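Local coordinates for protein CCMAN5 (Cellulosimicrobium cellulans, PDB 2XSG) that hydrolyses alpha-mannosides as a calcium-containing family 92 glycosidase, probably uncapping mannose on phosphorylated yeast glycans so that mannose 6-phosphate is exposed, at residues Tyr316-Met321 against Ser361-Ile366; Ile417-Asp422 against Ser685-Gly690; Arg333-Ala338 against Val379-Asp384. One frame throughout, in Å; residues are numbered along the deposited sequence.

Interaction 1. Residues Tyr316-Met321 against Ser361-Ile366; sequences YRMFAM and SVIAYI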
loop_
_atom_site.group_PDB
_atom_site.type_symbol
_atom_site.label_atom_id
_atom_site.label_comp_id
_atom_site.label_asym_id
_atom_site.label_seq_id
_atom_site.Cartn_x
_atom_site.Cartn_y
_atom_site.Cartn_z
ATOM N N TYR A 316 1.651 -7.287 8.512
ATOM C CA TYR A 316 0.731 -8.001 7.618
ATOM C C TYR A 316 0.354 -7.125 6.400
ATOM O O TYR A 316 0.422 -7.566 5.271
ATOM C CB TYR A 316 -0.492 -8.486 8.404
ATOM C CG TYR A 316 -1.697 -8.894 7.579
ATOM C CD1 TYR A 316 -1.812 -10.185 7.049
ATOM C CD2 TYR A 316 -2.733 -7.996 7.347
ATOM C CE1 TYR A 316 -2.936 -10.559 6.285
ATOM C CE2 TYR A 316 -3.846 -8.357 6.590
ATOM C CZ TYR A 316 -3.946 -9.638 6.065
ATOM O OH TYR A 316 -5.058 -9.992 5.321
ATOM N N ARG A 317 0.000 -5.873 6.658
ATOM C CA ARG A 317 -0.394 -4.930 5.609
ATOM C C ARG A 317 0.757 -4.585 4.653
ATOM O O ARG A 317 0.518 -4.251 3.491
ATOM C CB ARG A 317 -0.924 -3.643 6.237
ATOM C CG ARG A 317 -2.197 -3.771 7.064
ATOM C CD ARG A 317 -3.350 -4.248 6.212
ATOM N NE ARG A 317 -4.620 -4.137 6.914
ATOM C CZ ARG A 317 -5.735 -4.785 6.580
ATOM N NH1 ARG A 317 -5.754 -5.615 5.542
ATOM N NH2 ARG A 317 -6.833 -4.606 7.297
ATOM N N MET A 318 1.994 -4.651 5.145
ATOM C CA MET A 318 3.179 -4.387 4.320
ATOM C C MET A 318 3.402 -5.410 3.192
ATOM O O MET A 318 3.991 -5.074 2.163
ATOM C CB MET A 318 4.439 -4.262 5.188
ATOM C CG MET A 318 5.735 -4.095 4.379
ATOM S SD MET A 318 7.199 -4.056 5.454
ATOM C CE MET A 318 6.432 -3.428 6.887
ATOM N N PHE A 319 2.912 -6.634 3.385
ATOM C CA PHE A 319 3.021 -7.701 2.384
ATOM C C PHE A 319 1.699 -7.903 1.605
ATOM O O PHE A 319 1.101 -8.978 1.656
ATOM C CB PHE A 319 3.462 -9.025 3.060
ATOM C CG PHE A 319 4.894 -9.017 3.551
ATOM C CD1 PHE A 319 5.921 -9.524 2.754
ATOM C CD2 PHE A 319 5.214 -8.513 4.802
ATOM C CE1 PHE A 319 7.265 -9.525 3.202
ATOM C CE2 PHE A 319 6.544 -8.494 5.267
ATOM C CZ PHE A 319 7.568 -8.999 4.471
ATOM N N ALA A 320 1.249 -6.862 0.908
ATOM C CA ALA A 320 0.042 -6.937 0.076
ATOM C C ALA A 320 0.303 -6.545 -1.381
ATOM O O ALA A 320 -0.076 -7.275 -2.291
ATOM C CB ALA A 320 -1.050 -6.080 0.645
ATOM N N MET A 321 0.916 -5.383 -1.606
ATOM C CA MET A 321 1.096 -4.860 -2.962
ATOM C C MET A 321 2.549 -4.436 -3.167
ATOM O O MET A 321 3.168 -3.971 -2.220
ATOM C CB MET A 321 0.174 -3.662 -3.210
ATOM C CG MET A 321 -1.314 -4.015 -3.404
ATOM S SD MET A 321 -2.414 -2.566 -3.356
ATOM C CE MET A 321 -1.929 -1.635 -4.808
ATOM N N SER A 361 11.852 0.849 0.077
ATOM C CA SER A 361 13.128 0.956 0.777
ATOM C C SER A 361 13.115 0.166 2.092
ATOM O O SER A 361 14.160 -0.357 2.512
ATOM C CB SER A 361 13.491 2.404 1.064
ATOM O OG SER A 361 13.471 3.242 -0.092
ATOM N N VAL A 362 11.949 0.104 2.735
ATOM C CA VAL A 362 11.746 -0.655 3.982
ATOM C C VAL A 362 11.611 -2.158 3.719
ATOM O O VAL A 362 12.236 -2.972 4.403
ATOM C CB VAL A 362 10.500 -0.156 4.768
ATOM C CG1 VAL A 362 10.359 -0.889 6.122
ATOM C CG2 VAL A 362 10.535 1.376 4.985
ATOM N N ILE A 363 10.782 -2.530 2.739
ATOM C CA ILE A 363 10.721 -3.913 2.269
ATOM C C ILE A 363 12.135 -4.469 2.041
ATOM O O ILE A 363 12.432 -5.597 2.450
ATOM C CB ILE A 363 9.863 -4.073 0.980
ATOM C CG1 ILE A 363 8.386 -3.808 1.271
ATOM C CG2 ILE A 363 10.015 -5.485 0.404
ATOM C CD1 ILE A 363 7.539 -3.692 0.004
ATOM N N ALA A 364 13.006 -3.671 1.425
ATOM C CA ALA A 364 14.410 -4.078 1.220
ATOM C C ALA A 364 15.089 -4.640 2.475
ATOM O O ALA A 364 15.827 -5.619 2.386
ATOM C CB ALA A 364 15.240 -2.943 0.633
ATOM N N TYR A 365 14.840 -4.058 3.647
ATOM C CA TYR A 365 15.525 -4.588 4.836
ATOM C C TYR A 365 14.735 -5.636 5.634
ATOM O O TYR A 365 15.275 -6.262 6.557
ATOM C CB TYR A 365 16.172 -3.481 5.695
ATOM C CG TYR A 365 15.270 -2.617 6.562
ATOM C CD1 TYR A 365 14.532 -3.165 7.602
ATOM C CD2 TYR A 365 15.232 -1.225 6.388
ATOM C CE1 TYR A 365 13.738 -2.360 8.422
ATOM C CE2 TYR A 365 14.463 -0.412 7.203
ATOM C CZ TYR A 365 13.706 -0.995 8.224
ATOM O OH TYR A 365 12.928 -0.204 9.045
ATOM N N ILE A 366 13.476 -5.861 5.251
ATOM C CA ILE A 366 12.661 -6.879 5.911
ATOM C C ILE A 366 12.624 -8.195 5.114
ATOM O O ILE A 366 12.747 -9.274 5.703
ATOM C CB ILE A 366 11.260 -6.342 6.283
ATOM C CG1 ILE A 366 11.408 -5.367 7.467
ATOM C CG2 ILE A 366 10.309 -7.490 6.691
ATOM C CD1 ILE A 366 10.209 -4.526 7.741
#
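Met318 and Phe319, on the segment that carries helix 306-318, meet Ile363 and Ile366 of helix 353-366 in a wholly apolar, buried contact. The CB of Met318 is directed toward the second helix, and the chain runs straight on from there, with CG anti to the backbone N (chi1 175°) and SD extended beyond it. CG passes Ile363 CG1 at 4.1 Å, the two side chains running past each other in opposite senses. One atom further, SD lies 3.8 Å from Ile366 CD1. The bend comes at the last bond: chi3 is -27°, which folds the methyl back so that Met318 CE remains 4.0 Å from Ile366 CD1. Family 92 catalytic domains are built as (alpha/alpha)6 barrels, and both helices belong to this domain; the contact is packing between two of its helices, with Val671 of helix 665-675 touching both Met318 and Ile366. Ile366 offers its two branches to different partners. While CD1 serves the thioether, the CG2 methyl lies at the edge of the Phe319 ring, near its plane, 3.8 Å from CZ and 4.1 Å from CE2. An alanine at Ile366 would remove the CG1-CD1 branch and CG2, and is likely to leave a gap beside the Met318 sulfur and the edge of the Phe319 ring. Trp286 and Thr289 of helix 275-290 and Leu370 of helix 368-387 also touch Phe319, while Tyr371 and Met374 pack on Ile363.

Interaction 2. Residues Ile417-Asp422 against Ser685-Gly690; sequences IAKGFD and SQFQVG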
loop_
_atom_site.group_PDB
_atom_site.type_symbol
_atom_site.label_atom_id
_atom_site.label_comp_id
_atom_site.label_asym_id
_atom_site.label_seq_id
_atom_site.Cartn_x
_atom_site.Cartn_y
_atom_site.Cartn_z
ATOM N N ILE A 417 19.586 -0.157 -6.918
ATOM C CA ILE A 417 20.948 0.065 -7.389
ATOM C C ILE A 417 21.826 0.664 -6.286
ATOM O O ILE A 417 22.909 0.169 -6.029
ATOM C CB ILE A 417 21.005 0.921 -8.683
ATOM C CG1 ILE A 417 20.245 0.224 -9.827
ATOM C CG2 ILE A 417 22.470 1.194 -9.064
ATOM C CD1 ILE A 417 19.953 1.117 -11.061
ATOM N N ALA A 418 21.358 1.715 -5.612
ATOM C CA ALA A 418 22.167 2.331 -4.549
ATOM C C ALA A 418 22.464 1.312 -3.449
ATOM O O ALA A 418 23.538 1.350 -2.834
ATOM C CB ALA A 418 21.480 3.564 -3.982
ATOM N N LYS A 419 21.519 0.399 -3.223
ATOM C CA LYS A 419 21.659 -0.665 -2.218
ATOM C C LYS A 419 22.505 -1.863 -2.681
ATOM O O LYS A 419 22.611 -2.852 -1.958
ATOM C CB LYS A 419 20.282 -1.147 -1.715
ATOM C CG LYS A 419 19.659 -0.264 -0.637
ATOM C CD LYS A 419 18.226 -0.676 -0.307
ATOM C CE LYS A 419 17.595 0.267 0.703
ATOM N NZ LYS A 419 17.257 1.615 0.148
ATOM N N GLY A 420 23.101 -1.772 -3.871
ATOM C CA GLY A 420 24.066 -2.791 -4.339
ATOM C C GLY A 420 23.470 -4.013 -5.025
ATOM O O GLY A 420 24.159 -5.012 -5.232
ATOM N N PHE A 421 22.184 -3.953 -5.359
ATOM C CA PHE A 421 21.539 -5.004 -6.144
ATOM C C PHE A 421 21.959 -4.871 -7.597
ATOM O O PHE A 421 21.988 -3.769 -8.162
ATOM C CB PHE A 421 20.007 -4.906 -6.043
ATOM C CG PHE A 421 19.448 -5.350 -4.722
ATOM C CD1 PHE A 421 19.378 -4.466 -3.644
ATOM C CD2 PHE A 421 18.986 -6.656 -4.549
ATOM C CE1 PHE A 421 18.875 -4.890 -2.414
ATOM C CE2 PHE A 421 18.464 -7.079 -3.320
ATOM C CZ PHE A 421 18.411 -6.194 -2.258
ATOM N N ASP A 422 22.291 -5.989 -8.223
ATOM C CA ASP A 422 22.666 -5.923 -9.632
ATOM C C ASP A 422 22.136 -7.106 -10.443
ATOM O O ASP A 422 21.416 -7.955 -9.908
ATOM C CB ASP A 422 24.185 -5.741 -9.778
ATOM C CG ASP A 422 24.975 -6.923 -9.260
ATOM O OD1 ASP A 422 24.386 -7.898 -8.740
ATOM O OD2 ASP A 422 26.209 -6.865 -9.362
ATOM N N SER A 685 21.219 4.214 -0.146
ATOM C CA SER A 685 21.371 3.010 0.658
ATOM C C SER A 685 21.237 3.311 2.148
ATOM O O SER A 685 21.511 2.451 2.984
ATOM C CB SER A 685 22.708 2.336 0.353
ATOM O OG SER A 685 23.782 3.219 0.606
ATOM N N GLN A 686 20.797 4.524 2.478
ATOM C CA GLN A 686 20.775 4.965 3.895
ATOM C C GLN A 686 19.412 4.944 4.603
ATOM O O GLN A 686 18.353 5.096 3.963
ATOM C CB GLN A 686 21.419 6.342 4.025
ATOM C CG GLN A 686 22.939 6.291 3.825
ATOM C CD GLN A 686 23.616 7.608 4.142
ATOM O OE1 GLN A 686 24.825 7.747 3.936
ATOM N NE2 GLN A 686 22.860 8.572 4.654
ATOM N N PHE A 687 19.461 4.758 5.927
ATOM C CA PHE A 687 18.280 4.828 6.783
ATOM C C PHE A 687 18.591 5.721 7.954
ATOM O O PHE A 687 19.705 5.674 8.469
ATOM C CB PHE A 687 17.850 3.441 7.247
ATOM C CG PHE A 687 17.459 2.552 6.119
ATOM C CD1 PHE A 687 16.169 2.590 5.615
ATOM C CD2 PHE A 687 18.392 1.715 5.518
ATOM C CE1 PHE A 687 15.805 1.803 4.547
ATOM C CE2 PHE A 687 18.035 0.905 4.429
ATOM C CZ PHE A 687 16.734 0.948 3.958
ATOM N N GLN A 688 17.621 6.551 8.337
ATOM C CA GLN A 688 17.759 7.422 9.497
ATOM C C GLN A 688 17.262 6.748 10.778
ATOM O O GLN A 688 16.207 6.085 10.784
ATOM C CB GLN A 688 17.018 8.750 9.275
ATOM C CG GLN A 688 17.663 9.661 8.193
ATOM C CD GLN A 688 18.974 10.279 8.660
ATOM O OE1 GLN A 688 19.114 10.660 9.835
ATOM N NE2 GLN A 688 19.947 10.380 7.746
ATOM N N VAL A 689 18.013 6.967 11.862
ATOM C CA VAL A 689 17.699 6.419 13.174
ATOM C C VAL A 689 16.562 7.211 13.807
ATOM O O VAL A 689 16.571 8.452 13.790
ATOM C CB VAL A 689 18.938 6.421 14.096
ATOM C CG1 VAL A 689 18.545 6.139 15.546
ATOM C CG2 VAL A 689 19.953 5.383 13.612
ATOM N N GLY A 690 15.574 6.489 14.341
ATOM C CA GLY A 690 14.451 7.111 15.053
ATOM C C GLY A 690 14.413 6.728 16.522
ATOM O O GLY A 690 15.413 6.872 17.231
HETATM O O HOH W 1 16.776 4.074 1.843
#
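Ala418 and Lys419 meet Ser685 and Phe687 where helix 409-418 ends in a Schellman motif, with Gly420 at positive phi (86°) and its N bonded to Ile417 O at 2.9 Å. The turn abuts the start of strand 686-689, the middle strand of a small three-stranded antiparallel sheet, and so joins the helical part of the catalytic domain to this sheet. Van der Waals contact carries most of the interface, and no direct hydrogen bond spans the two segments. Ser685 CB rests 3.4 Å from the carbonyl Ala418 O, while its hydroxyl OG is bonded to Asp737. The aliphatic part of Lys419 runs alongside, CG lying 3.9 Å from Ser685 CA. Its chain stays extended as far as CE, which lies obliquely to the Phe687 ring, 3.4 Å from CZ, the two chains running nearly perpendicular; chi4 (72°) then turns NZ aside, toward a water. Polar links gather at the amine. Lys419 NZ forms a salt bridge with Asp415 and donates to Ser684 O, which probably stabilises its charge, and it also reaches across by way of the water. That water accepts from Lys419 NZ at 3.0 Å and donates to Gln686 O at 2.8 Å, its oxygen standing over one face of the Phe687 ring, displaced from the ring centre.

Interaction 3. Residues Arg333-Ala338 against Val379-Asp384; sequences RGVDGA and VYLFAD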
loop_
_atom_site.group_PDB
_atom_site.type_symbol
_atom_site.label_atom_id
_atom_site.label_comp_id
_atom_site.label_asym_id
_atom_site.label_seq_id
_atom_site.Cartn_x
_atom_site.Cartn_y
_atom_site.Cartn_z
ATOM N N ARG A 333 1.539 -11.754 -18.020
ATOM C CA ARG A 333 1.100 -11.058 -19.218
ATOM C C ARG A 333 1.655 -9.652 -19.241
ATOM O O ARG A 333 1.569 -8.922 -18.258
ATOM C CB ARG A 333 -0.426 -11.026 -19.372
ATOM C CG ARG A 333 -0.846 -10.191 -20.608
ATOM C CD ARG A 333 -2.288 -10.365 -20.995
ATOM N NE ARG A 333 -3.113 -10.362 -19.809
ATOM C CZ ARG A 333 -3.664 -9.288 -19.252
ATOM N NH1 ARG A 333 -3.521 -8.079 -19.788
ATOM N NH2 ARG A 333 -4.368 -9.457 -18.149
ATOM N N GLY A 334 2.226 -9.283 -20.376
ATOM C CA GLY A 334 2.869 -7.995 -20.531
ATOM C C GLY A 334 1.889 -6.967 -21.040
ATOM O O GLY A 334 0.833 -7.321 -21.572
ATOM N N VAL A 335 2.231 -5.693 -20.884
ATOM C CA VAL A 335 1.422 -4.596 -21.431
ATOM C C VAL A 335 1.274 -4.664 -22.952
ATOM O O VAL A 335 0.420 -3.987 -23.512
ATOM C CB VAL A 335 1.951 -3.194 -20.988
ATOM C CG1 VAL A 335 1.672 -2.952 -19.522
ATOM C CG2 VAL A 335 3.442 -3.052 -21.275
ATOM N N ASP A 336 2.097 -5.479 -23.623
ATOM C CA ASP A 336 1.904 -5.736 -25.061
ATOM C C ASP A 336 0.732 -6.696 -25.323
ATOM O O ASP A 336 0.283 -6.860 -26.462
ATOM C CB ASP A 336 3.195 -6.229 -25.733
ATOM C CG ASP A 336 3.744 -7.514 -25.114
ATOM O OD1 ASP A 336 3.180 -8.022 -24.113
ATOM O OD2 ASP A 336 4.761 -8.010 -25.642
ATOM N N GLY A 337 0.227 -7.330 -24.272
ATOM C CA GLY A 337 -0.950 -8.181 -24.404
ATOM C C GLY A 337 -0.552 -9.626 -24.633
ATOM O O GLY A 337 -1.410 -10.488 -24.855
ATOM N N ALA A 338 0.750 -9.886 -24.565
ATOM C CA ALA A 338 1.275 -11.217 -24.821
ATOM C C ALA A 338 1.840 -11.875 -23.563
ATOM O O ALA A 338 2.112 -11.214 -22.558
ATOM C CB ALA A 338 2.323 -11.167 -25.925
ATOM N N VAL A 379 11.243 -3.184 -13.530
ATOM C CA VAL A 379 12.111 -3.108 -14.718
ATOM C C VAL A 379 11.472 -3.765 -15.955
ATOM O O VAL A 379 11.461 -3.159 -17.021
ATOM C CB VAL A 379 13.534 -3.650 -14.434
ATOM C CG1 VAL A 379 14.329 -3.785 -15.714
ATOM C CG2 VAL A 379 14.268 -2.715 -13.461
ATOM N N TYR A 380 10.916 -4.966 -15.802
ATOM C CA TYR A 380 10.246 -5.657 -16.914
ATOM C C TYR A 380 9.041 -4.901 -17.433
ATOM O O TYR A 380 8.779 -4.903 -18.642
ATOM C CB TYR A 380 9.779 -7.050 -16.508
ATOM C CG TYR A 380 10.738 -8.147 -16.812
ATOM C CD1 TYR A 380 12.096 -7.995 -16.551
ATOM C CD2 TYR A 380 10.296 -9.357 -17.357
ATOM C CE1 TYR A 380 12.995 -9.007 -16.827
ATOM C CE2 TYR A 380 11.198 -10.391 -17.638
ATOM C CZ TYR A 380 12.543 -10.193 -17.367
ATOM O OH TYR A 380 13.456 -11.171 -17.602
ATOM N N LEU A 381 8.319 -4.264 -16.513
ATOM C CA LEU A 381 7.116 -3.509 -16.851
ATOM C C LEU A 381 7.424 -2.341 -17.783
ATOM O O LEU A 381 6.715 -2.132 -18.773
ATOM C CB LEU A 381 6.380 -3.033 -15.591
ATOM C CG LEU A 381 5.087 -2.259 -15.871
ATOM C CD1 LEU A 381 4.059 -3.181 -16.511
ATOM C CD2 LEU A 381 4.522 -1.614 -14.621
ATOM N N PHE A 382 8.476 -1.589 -17.461
ATOM C CA PHE A 382 8.932 -0.482 -18.320
ATOM C C PHE A 382 9.636 -0.981 -19.587
ATOM O O PHE A 382 9.517 -0.375 -20.644
ATOM C CB PHE A 382 9.800 0.519 -17.534
ATOM C CG PHE A 382 8.981 1.544 -16.779
ATOM C CD1 PHE A 382 8.543 2.700 -17.407
ATOM C CD2 PHE A 382 8.584 1.311 -15.460
ATOM C CE1 PHE A 382 7.744 3.641 -16.726
ATOM C CE2 PHE A 382 7.800 2.240 -14.780
ATOM C CZ PHE A 382 7.372 3.404 -15.423
ATOM N N ALA A 383 10.348 -2.097 -19.475
ATOM C CA ALA A 383 11.005 -2.706 -20.618
ATOM C C ALA A 383 9.954 -3.145 -21.648
ATOM O O ALA A 383 10.168 -3.000 -22.873
ATOM C CB ALA A 383 11.852 -3.867 -20.175
ATOM N N ASP A 384 8.826 -3.647 -21.143
ATOM C CA ASP A 384 7.682 -4.041 -21.966
ATOM C C ASP A 384 7.017 -2.859 -22.680
ATOM O O ASP A 384 6.722 -2.954 -23.884
ATOM C CB ASP A 384 6.651 -4.832 -21.146
ATOM C CG ASP A 384 7.122 -6.242 -20.806
ATOM O OD1 ASP A 384 8.146 -6.696 -21.387
ATOM O OD2 ASP A 384 6.482 -6.893 -19.944
HETATM O O HOH W 2 4.400 -5.599 -18.883
HETATM O O HOH W 3 7.764 -7.533 -24.064
#
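With CG1 opposite its carbonyl carbon (chi1 -71°), Val335 turns that methyl to Leu381 and CG2 to Asp384, whose own chi1 of -72° places the carboxylate near the turn. The valine's two methyls consequently divide the helix surface between them. CG1 meets Leu381 CD1 at 3.8 Å, and CG2 lies 3.7 Å from Asp384 CB. Val335 sits in the type I turn from Gly334 to Gly337 that joins strands 331-333 and 339-341, so the contact packs this turn against helix 368-387. Gly334 CA comes 3.8 Å from Asp384 OD2; a CB there would be tight against that oxygen. The polar link runs through water, which accepts from Val335 N at 3.0 Å and donates to Asp384 OD2 at 2.7 Å. A second water donates to Asp384 OD1 at 2.8 Å and reaches Asp336 OD2 by a weak bond. With Arg426 in a salt bridge to OD1 and the Tyr332 hydroxyl bonded to OD2, each oxygen of this buried carboxylate has a protein partner and a water, which probably keeps it ionised and limits its rotation.

Interactions 1 and 2, with centres 15 Å apart, are one continuous patch: Phe687 CZ lies 3.2 Å from Ser361 O, Tyr365 meets the Phe687 ring edge-to-face, and Lys419 CD packs 3.9 Å from Ala364 CB. Asp415 adds a polar bridge, taking Ser361 OG on one carboxylate oxygen and Lys419 NZ on the other. Interaction 3 stands apart, its centre about 23 Å from that of interaction 1 and about 27 Å from that of interaction 2, but helix 368-387, which follows helix 353-366 and carries segment 379-384, also packs on Phe319 and Ile363. The calcium ligands Asn588, Glu589 and Asp662 belong to none of the three, although helix 665-675, packed on interaction 1, closely follows Asp662.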